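FACT complex subunit POB3 (Chaetomium thermophilum var. thermophilum, PDB 4KHB) probably serves as a subunit of the histone chaperone FACT, which reorganizes nucleosomes during transcription, replication and repair, and is represented here by its N-terminal PH-like part. Local coordinates at residues Y14-K19 and G71-D76; N29-K34 and F42-S47; A52-A57 and D76-E81. All coordinates share one frame; numbering follows the deposited sequence.

All three contacts lie in the N-terminal PH domain and differ in depth and chemistry. Contact 1 is buried: strand 13-15 pairs with strand 72-78, and an aspartate carboxylate prolongs the backbone bonding. Contact 2, a hairpin between strands 30-35 and 42-45, is partly buried, with L31, W33 and L44 on its inner face, and exposed toward D45 and S47. Contact 3 is buried too, but has no hydrogen bond between its segments; a tryptophan reaches from one to the other instead. Contacts 1 and 3 both use strand 72-78 and share D76. Contacts 1 and 2 meet through side chains, I73 CD1 lying 3.5 Å from F42 CZ, whereas contacts 2 and 3 stay about 7 Å apart at their nearest atoms.

Contact 1. Residues Y14-K19 and G71-D76; sequences YLDLSK and GVIQLD
D16 bonds both backbone polar atoms of Q74: D16 N donates to Q74 O at 2.7 Å, and Q74 N returns a bond to D16 OD1 at 2.8 Å. The second bond is nearly straight (168°) and arrives on the syn side of the carboxylate, 29° out of its plane. With CG set beside the backbone N (chi1 -75°), the carboxylate takes the place of a backbone carbonyl just where strand 13-15 gives way to a turn with positive phi at D16 and L17. Before that turn, Y14 and D76 form a regular antiparallel hydrogen-bonded pair, Y14 N to D76 O at 2.9 Å, making strand 13-15 an outer strand of the five-stranded mixed sheet of the PH domain. On one face, D76 OD1 comes to 3.3 Å from Y14 CB, the carboxylate and ring planes steeply inclined, and D76 O lies at the ring edge. L15 and L75 share the other face; L15 CD2 lies 3.6 Å from I73 CG2 and 3.9 Å from L75 CD2. Farther out, K170 forms a salt bridge with D16 OD1, which probably favours the charged carboxylate, and a hydrogen bond with Q74 OE1. Q74 NE2 reaches E62 and M41 O of the SPT16D chain.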
loop_
_atom_site.group_PDB
_atom_site.type_symbol
_atom_site.label_atom_id
_atom_site.label_comp_id
_atom_site.label_asym_id
_atom_site.label_seq_id
_atom_site.Cartn_x
_atom_site.Cartn_y
_atom_site.Cartn_z
ATOM N N TYR H 14 8.780 -11.276 -7.483
ATOM C CA TYR H 14 8.916 -9.899 -7.946
ATOM C C TYR H 14 9.668 -9.070 -6.909
ATOM O O TYR H 14 9.358 -9.124 -5.714
ATOM C CB TYR H 14 7.541 -9.276 -8.218
ATOM C CG TYR H 14 6.694 -10.014 -9.232
ATOM C CD1 TYR H 14 5.864 -11.060 -8.848
ATOM C CD2 TYR H 14 6.713 -9.649 -10.572
ATOM C CE1 TYR H 14 5.082 -11.727 -9.773
ATOM C CE2 TYR H 14 5.934 -10.308 -11.501
ATOM C CZ TYR H 14 5.124 -11.346 -11.097
ATOM O OH TYR H 14 4.348 -12.006 -12.023
ATOM N N LEU H 15 10.658 -8.308 -7.365
ATOM C CA LEU H 15 11.446 -7.472 -6.467
ATOM C C LEU H 15 11.021 -6.012 -6.601
ATOM O O LEU H 15 11.135 -5.420 -7.678
ATOM C CB LEU H 15 12.946 -7.654 -6.754
ATOM C CG LEU H 15 14.035 -6.824 -6.060
ATOM C CD1 LEU H 15 14.379 -5.574 -6.858
ATOM C CD2 LEU H 15 13.649 -6.458 -4.631
ATOM N N ASP H 16 10.554 -5.441 -5.489
ATOM C CA ASP H 16 10.130 -4.038 -5.423
ATOM C C ASP H 16 9.164 -3.623 -6.535
ATOM O O ASP H 16 9.407 -2.652 -7.254
ATOM C CB ASP H 16 11.344 -3.102 -5.374
ATOM C CG ASP H 16 12.027 -3.107 -4.015
ATOM O OD1 ASP H 16 11.359 -3.443 -3.012
ATOM O OD2 ASP H 16 13.231 -2.781 -3.951
ATOM N N LEU H 17 8.080 -4.385 -6.672
ATOM C CA LEU H 17 7.038 -4.123 -7.668
ATOM C C LEU H 17 7.579 -4.223 -9.085
ATOM O O LEU H 17 7.139 -3.498 -9.980
ATOM C CB LEU H 17 6.349 -2.767 -7.443
ATOM C CG LEU H 17 5.878 -2.450 -6.022
ATOM C CD1 LEU H 17 4.924 -1.263 -6.009
ATOM C CD2 LEU H 17 5.238 -3.661 -5.391
ATOM N N SER H 18 8.536 -5.123 -9.284
ATOM C CA SER H 18 9.060 -5.372 -10.616
ATOM C C SER H 18 7.938 -5.878 -11.508
ATOM O O SER H 18 7.064 -6.628 -11.068
ATOM C CB SER H 18 10.207 -6.385 -10.572
ATOM O OG SER H 18 9.751 -7.661 -10.161
ATOM N N LYS H 19 7.962 -5.452 -12.761
ATOM C CA LYS H 19 7.002 -5.917 -13.746
ATOM C C LYS H 19 7.289 -7.356 -14.157
ATOM O O LYS H 19 6.378 -8.103 -14.513
ATOM C CB LYS H 19 6.990 -4.982 -14.963
ATOM C CG LYS H 19 7.885 -3.746 -14.822
ATOM C CD LYS H 19 9.366 -4.035 -15.062
ATOM C CE LYS H 19 10.248 -3.126 -14.205
ATOM N NZ LYS H 19 9.944 -1.678 -14.382
ATOM N N GLY H 71 15.384 1.565 5.016
ATOM C CA GLY H 71 14.958 1.066 3.718
ATOM C C GLY H 71 14.138 -0.213 3.776
ATOM O O GLY H 71 14.263 -0.996 4.720
ATOM N N VAL H 72 13.302 -0.425 2.760
ATOM C CA VAL H 72 12.520 -1.657 2.649
ATOM C C VAL H 72 12.735 -2.380 1.317
ATOM O O VAL H 72 12.780 -1.751 0.257
ATOM C CB VAL H 72 11.002 -1.413 2.873
ATOM C CG1 VAL H 72 10.717 -1.107 4.329
ATOM C CG2 VAL H 72 10.502 -0.287 1.984
ATOM N N ILE H 73 12.877 -3.701 1.385
ATOM C CA ILE H 73 12.971 -4.528 0.186
ATOM C C ILE H 73 11.731 -5.412 0.130
ATOM O O ILE H 73 11.477 -6.197 1.048
ATOM C CB ILE H 73 14.235 -5.411 0.202
ATOM C CG1 ILE H 73 15.485 -4.538 0.315
ATOM C CG2 ILE H 73 14.308 -6.263 -1.062
ATOM C CD1 ILE H 73 15.660 -3.570 -0.845
ATOM N N GLN H 74 10.954 -5.274 -0.941
ATOM C CA GLN H 74 9.714 -6.025 -1.086
ATOM C C GLN H 74 9.831 -7.181 -2.075
ATOM O O GLN H 74 10.104 -6.976 -3.261
ATOM C CB GLN H 74 8.573 -5.082 -1.490
ATOM C CG GLN H 74 8.100 -4.164 -0.369
ATOM C CD GLN H 74 7.200 -3.050 -0.862
ATOM O OE1 GLN H 74 7.623 -1.899 -0.986
ATOM N NE2 GLN H 74 5.952 -3.389 -1.163
ATOM N N LEU H 75 9.629 -8.393 -1.567
ATOM C CA LEU H 75 9.614 -9.592 -2.393
ATOM C C LEU H 75 8.262 -10.296 -2.288
ATOM O O LEU H 75 7.978 -10.939 -1.270
ATOM C CB LEU H 75 10.723 -10.545 -1.939
ATOM C CG LEU H 75 12.160 -10.021 -1.923
ATOM C CD1 LEU H 75 13.029 -10.881 -1.024
ATOM C CD2 LEU H 75 12.735 -9.984 -3.322
ATOM N N ASP H 76 7.430 -10.184 -3.323
ATOM C CA ASP H 76 6.148 -10.891 -3.317
ATOM C C ASP H 76 6.069 -11.901 -4.464
ATOM O O ASP H 76 6.820 -11.813 -5.438
ATOM C CB ASP H 76 4.945 -9.929 -3.311
ATOM C CG ASP H 76 4.871 -9.052 -4.546
ATOM O OD1 ASP H 76 5.798 -9.096 -5.382
ATOM O OD2 ASP H 76 3.873 -8.312 -4.683
#

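Contact 2. Residues N29-K34 and F42-S47; sequences NGLGWK and FTLDVS
The beta hairpin of strands 30-35 and 42-45 is joined at L31 and L44, an antiparallel hydrogen-bonded pair whose two N-H...O bonds are each 2.9 Å long. W33 and F42 repeat the pattern, W33 N to F42 O and F42 N to W33 O. L31, W33, F42 and L44 all project to one face. There L31 CD1 does most of the touching: it sits 3.4 Å from L44 CB and 3.8 Å from F42 CE2, meeting the phenyl ring at its edge. F42 holds CG anti to the backbone N (chi1 168°), which brings the CE2 edge of the ring to L31 CD1. The hairpin forms one side of the four-stranded antiparallel sheet of the PH domain, with strand 22-27 on its other flank, where L31 packs on C24 and F26; the indole of W33 leads away and its NE1 hydrogen-bonds to I13 O. At G30, paired with D45, a CB would collide with L44 O, and the backbone angles themselves call for glycine. Where strand 42-45 ends, V46 N reaches N29 O at 2.8 Å, coming from above the carbonyl plane. D45 OD2 accepts from both S47 N (3.1 Å) and S47 OG (2.7 Å), the former closing an Asx turn.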
loop_
_atom_site.group_PDB
_atom_site.type_symbol
_atom_site.label_atom_id
_atom_site.label_comp_id
_atom_site.label_asym_id
_atom_site.label_seq_id
_atom_site.Cartn_x
_atom_site.Cartn_y
_atom_site.Cartn_z
ATOM N N ASN H 29 25.309 -15.407 3.621
ATOM C CA ASN H 29 25.872 -14.056 3.579
ATOM C C ASN H 29 24.908 -12.980 3.067
ATOM O O ASN H 29 25.259 -11.798 3.037
ATOM C CB ASN H 29 27.166 -14.031 2.752
ATOM C CG ASN H 29 26.942 -14.395 1.298
ATOM O OD1 ASN H 29 26.198 -15.323 0.983
ATOM N ND2 ASN H 29 27.592 -13.663 0.401
ATOM N N GLY H 30 23.706 -13.384 2.659
ATOM C CA GLY H 30 22.709 -12.431 2.194
ATOM C C GLY H 30 21.799 -12.971 1.103
ATOM O O GLY H 30 21.697 -14.187 0.926
ATOM N N LEU H 31 21.122 -12.078 0.381
ATOM C CA LEU H 31 20.187 -12.519 -0.656
ATOM C C LEU H 31 20.472 -11.889 -2.016
ATOM O O LEU H 31 20.965 -10.760 -2.108
ATOM C CB LEU H 31 18.719 -12.342 -0.214
ATOM C CG LEU H 31 17.668 -11.356 -0.764
ATOM C CD1 LEU H 31 18.109 -9.913 -0.668
ATOM C CD2 LEU H 31 17.198 -11.680 -2.185
ATOM N N GLY H 32 20.146 -12.634 -3.068
ATOM C CA GLY H 32 20.298 -12.148 -4.423
ATOM C C GLY H 32 19.059 -12.443 -5.239
ATOM O O GLY H 32 18.452 -13.512 -5.122
ATOM N N TRP H 33 18.699 -11.490 -6.088
ATOM C CA TRP H 33 17.558 -11.627 -6.976
ATOM C C TRP H 33 18.005 -11.363 -8.405
ATOM O O TRP H 33 18.764 -10.424 -8.662
ATOM C CB TRP H 33 16.442 -10.668 -6.563
ATOM C CG TRP H 33 15.225 -10.773 -7.417
ATOM C CD1 TRP H 33 14.186 -11.645 -7.268
ATOM C CD2 TRP H 33 14.903 -9.951 -8.542
ATOM N NE1 TRP H 33 13.243 -11.425 -8.246
ATOM C CE2 TRP H 33 13.660 -10.388 -9.039
ATOM C CE3 TRP H 33 15.550 -8.890 -9.182
ATOM C CZ2 TRP H 33 13.051 -9.798 -10.148
ATOM C CZ3 TRP H 33 14.945 -8.306 -10.278
ATOM C CH2 TRP H 33 13.709 -8.759 -10.750
ATOM N N LYS H 34 17.528 -12.184 -9.334
ATOM C CA LYS H 34 17.922 -12.064 -10.729
ATOM C C LYS H 34 16.656 -12.149 -11.574
ATOM O O LYS H 34 15.918 -13.134 -11.510
ATOM C CB LYS H 34 18.931 -13.165 -11.090
ATOM C CG LYS H 34 18.772 -13.805 -12.463
ATOM C CD LYS H 34 20.082 -13.747 -13.241
ATOM C CE LYS H 34 21.192 -14.476 -12.480
ATOM N NZ LYS H 34 22.075 -15.293 -13.356
ATOM N N PHE H 42 20.017 -7.855 -8.123
ATOM C CA PHE H 42 20.030 -7.128 -6.856
ATOM C C PHE H 42 20.684 -7.979 -5.772
ATOM O O PHE H 42 20.528 -9.203 -5.753
ATOM C CB PHE H 42 18.601 -6.766 -6.442
ATOM C CG PHE H 42 18.480 -6.279 -5.025
ATOM C CD1 PHE H 42 18.712 -4.946 -4.719
ATOM C CD2 PHE H 42 18.111 -7.148 -4.002
ATOM C CE1 PHE H 42 18.595 -4.485 -3.419
ATOM C CE2 PHE H 42 17.993 -6.692 -2.698
ATOM C CZ PHE H 42 18.235 -5.358 -2.410
ATOM N N THR H 43 21.423 -7.327 -4.876
ATOM C CA THR H 43 22.128 -8.018 -3.802
ATOM C C THR H 43 21.915 -7.284 -2.475
ATOM O O THR H 43 21.846 -6.053 -2.443
ATOM C CB THR H 43 23.643 -8.130 -4.113
ATOM O OG1 THR H 43 23.845 -8.954 -5.269
ATOM C CG2 THR H 43 24.412 -8.721 -2.935
ATOM N N LEU H 44 21.820 -8.042 -1.387
ATOM C CA LEU H 44 21.695 -7.476 -0.046
ATOM C C LEU H 44 22.524 -8.286 0.941
ATOM O O LEU H 44 22.272 -9.476 1.146
ATOM C CB LEU H 44 20.227 -7.447 0.390
ATOM C CG LEU H 44 19.905 -6.984 1.813
ATOM C CD1 LEU H 44 20.255 -5.519 2.002
ATOM C CD2 LEU H 44 18.438 -7.224 2.134
ATOM N N ASP H 45 23.509 -7.636 1.554
ATOM C CA ASP H 45 24.419 -8.307 2.474
ATOM C C ASP H 45 23.738 -8.551 3.818
ATOM O O ASP H 45 22.905 -7.752 4.255
ATOM C CB ASP H 45 25.691 -7.471 2.654
ATOM C CG ASP H 45 26.794 -8.232 3.360
ATOM O OD1 ASP H 45 27.516 -8.997 2.681
ATOM O OD2 ASP H 45 26.945 -8.062 4.589
ATOM N N VAL H 46 24.087 -9.667 4.455
ATOM C CA VAL H 46 23.504 -10.071 5.734
ATOM C C VAL H 46 23.655 -8.998 6.819
ATOM O O VAL H 46 22.819 -8.877 7.719
ATOM C CB VAL H 46 24.105 -11.425 6.206
ATOM C CG1 VAL H 46 25.623 -11.339 6.292
ATOM C CG2 VAL H 46 23.512 -11.862 7.538
ATOM N N SER H 47 24.713 -8.202 6.708
ATOM C CA SER H 47 24.987 -7.153 7.681
ATOM C C SER H 47 23.940 -6.035 7.677
ATOM O O SER H 47 23.808 -5.308 8.664
ATOM C CB SER H 47 26.394 -6.591 7.461
ATOM O OG SER H 47 26.511 -5.992 6.186
#

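Contact 3. Residues A52-A57 and D76-E81; sequences AQWSRA and DGFQQE
W54 reaches across from strand 51-56 to the end of strand 72-78, its six-membered ring meeting F78 and the chain beyond. W54 CZ3 is 4.0 Å from F78 CB, approached obliquely. The ring edge at W54 CH2 faces Q79 O, 3.5 Å away and in the ring plane. The trans chi1 of W54 (168°) swings the indole out toward residues 78-80. This is the close-packed part: Y61 lies nearly parallel to the indole, while Y83 meets it at about 60° and L86 of helix 83-92 touches both W54 and F78. G77 and F78 both face Y61 in a G1 beta bulge of this PH domain strand, and the G77 backbone angles call for glycine. The looser side runs through Q79 and Q80, whose side chains start away from strand 51-56 and are exposed; Q80 O stands 4.2 Å from W54 CZ2. At the other end A57 CB approaches D76 OD2, at 4.2 Å. Replacing W54 by an alanine would probably leave Y61 without its nearly parallel ring partner, F78 CB less covered and Q79 O without its ring-edge neighbour. With no hydrogen bond between the segments, their cohesion rests on apolar packing and the weakly polar ring edge.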
loop_
_atom_site.group_PDB
_atom_site.type_symbol
_atom_site.label_atom_id
_atom_site.label_comp_id
_atom_site.label_asym_id
_atom_site.label_seq_id
_atom_site.Cartn_x
_atom_site.Cartn_y
_atom_site.Cartn_z
ATOM N N ALA H 52 12.183 -8.642 9.141
ATOM C CA ALA H 52 11.410 -9.192 8.033
ATOM C C ALA H 52 9.946 -9.412 8.397
ATOM O O ALA H 52 9.632 -9.868 9.500
ATOM C CB ALA H 52 12.035 -10.491 7.550
ATOM N N GLN H 53 9.055 -9.106 7.458
ATOM C CA GLN H 53 7.623 -9.280 7.672
ATOM C C GLN H 53 7.003 -10.149 6.584
ATOM O O GLN H 53 7.392 -10.074 5.415
ATOM C CB GLN H 53 6.906 -7.924 7.725
ATOM C CG GLN H 53 7.331 -7.021 8.878
ATOM C CD GLN H 53 6.692 -5.647 8.799
ATOM O OE1 GLN H 53 5.942 -5.351 7.868
ATOM N NE2 GLN H 53 6.983 -4.800 9.779
ATOM N N TRP H 54 6.032 -10.967 6.976
ATOM C CA TRP H 54 5.346 -11.861 6.055
ATOM C C TRP H 54 3.868 -11.483 5.996
ATOM O O TRP H 54 3.202 -11.421 7.033
ATOM C CB TRP H 54 5.512 -13.294 6.554
ATOM C CG TRP H 54 4.642 -14.315 5.900
ATOM C CD1 TRP H 54 3.448 -14.794 6.360
ATOM C CD2 TRP H 54 4.914 -15.015 4.684
ATOM N NE1 TRP H 54 2.955 -15.740 5.494
ATOM C CE2 TRP H 54 3.838 -15.894 4.456
ATOM C CE3 TRP H 54 5.961 -14.980 3.762
ATOM C CZ2 TRP H 54 3.781 -16.730 3.339
ATOM C CZ3 TRP H 54 5.902 -15.807 2.656
ATOM C CH2 TRP H 54 4.825 -16.672 2.456
ATOM N N SER H 55 3.358 -11.235 4.790
ATOM C CA SER H 55 1.952 -10.870 4.617
ATOM C C SER H 55 1.446 -11.103 3.196
ATOM O O SER H 55 2.230 -11.306 2.264
ATOM C CB SER H 55 1.723 -9.406 5.012
ATOM O OG SER H 55 2.340 -8.526 4.088
ATOM N N ARG H 56 0.127 -11.071 3.034
ATOM C CA ARG H 56 -0.490 -11.276 1.728
ATOM C C ARG H 56 -0.554 -9.972 0.940
ATOM O O ARG H 56 -0.943 -8.932 1.471
ATOM C CB ARG H 56 -1.894 -11.863 1.886
ATOM C CG ARG H 56 -2.612 -12.116 0.570
ATOM C CD ARG H 56 -2.598 -13.592 0.208
ATOM N NE ARG H 56 -3.512 -13.894 -0.890
ATOM C CZ ARG H 56 -4.579 -14.680 -0.778
ATOM N NH1 ARG H 56 -4.870 -15.245 0.386
ATOM N NH2 ARG H 56 -5.356 -14.899 -1.830
ATOM N N ALA H 57 -0.167 -10.035 -0.331
ATOM C CA ALA H 57 -0.179 -8.860 -1.193
ATOM C C ALA H 57 -0.640 -9.271 -2.588
ATOM O O ALA H 57 -1.030 -10.416 -2.810
ATOM C CB ALA H 57 1.239 -8.360 -1.427
ATOM N N ASP H 76 7.430 -10.184 -3.323
ATOM C CA ASP H 76 6.148 -10.891 -3.317
ATOM C C ASP H 76 6.069 -11.901 -4.464
ATOM O O ASP H 76 6.820 -11.813 -5.438
ATOM C CB ASP H 76 4.945 -9.929 -3.311
ATOM C CG ASP H 76 4.871 -9.052 -4.546
ATOM O OD1 ASP H 76 5.798 -9.096 -5.382
ATOM O OD2 ASP H 76 3.873 -8.312 -4.683
ATOM N N GLY H 77 5.149 -12.854 -4.340
ATOM C CA GLY H 77 4.997 -13.915 -5.318
ATOM C C GLY H 77 5.271 -15.265 -4.686
ATOM O O GLY H 77 5.223 -16.301 -5.353
ATOM N N PHE H 78 5.544 -15.258 -3.385
ATOM C CA PHE H 78 5.747 -16.501 -2.655
ATOM C C PHE H 78 4.422 -17.235 -2.498
ATOM O O PHE H 78 3.351 -16.623 -2.536
ATOM C CB PHE H 78 6.349 -16.232 -1.276
ATOM C CG PHE H 78 7.758 -15.714 -1.313
ATOM C CD1 PHE H 78 8.831 -16.589 -1.436
ATOM C CD2 PHE H 78 8.012 -14.356 -1.190
ATOM C CE1 PHE H 78 10.132 -16.115 -1.459
ATOM C CE2 PHE H 78 9.311 -13.874 -1.210
ATOM C CZ PHE H 78 10.372 -14.754 -1.345
ATOM N N GLN H 79 4.494 -18.548 -2.320
ATOM C CA GLN H 79 3.302 -19.326 -2.021
ATOM C C GLN H 79 3.150 -19.420 -0.510
ATOM O O GLN H 79 4.124 -19.254 0.226
ATOM C CB GLN H 79 3.399 -20.724 -2.638
ATOM C CG GLN H 79 3.563 -20.711 -4.152
ATOM C CD GLN H 79 2.245 -20.891 -4.876
ATOM O OE1 GLN H 79 1.528 -21.867 -4.654
ATOM N NE2 GLN H 79 1.914 -19.943 -5.747
ATOM N N GLN H 80 1.925 -19.663 -0.054
ATOM C CA GLN H 80 1.637 -19.775 1.372
ATOM C C GLN H 80 2.466 -20.885 2.019
ATOM O O GLN H 80 2.836 -20.796 3.191
ATOM C CB GLN H 80 0.139 -20.034 1.584
ATOM C CG GLN H 80 -0.303 -20.049 3.045
ATOM C CD GLN H 80 -1.813 -20.031 3.203
ATOM O OE1 GLN H 80 -2.498 -20.988 2.843
ATOM N NE2 GLN H 80 -2.338 -18.938 3.742
ATOM N N GLU H 81 2.759 -21.922 1.240
ATOM C CA GLU H 81 3.536 -23.065 1.710
ATOM C C GLU H 81 4.999 -22.702 1.981
ATOM O O GLU H 81 5.716 -23.440 2.668
ATOM C CB GLU H 81 3.444 -24.207 0.684
ATOM C CG GLU H 81 4.762 -24.592 0.019
ATOM C CD GLU H 81 4.566 -25.293 -1.312
ATOM O OE1 GLU H 81 5.289 -26.275 -1.584
ATOM O OE2 GLU H 81 3.693 -24.855 -2.091
#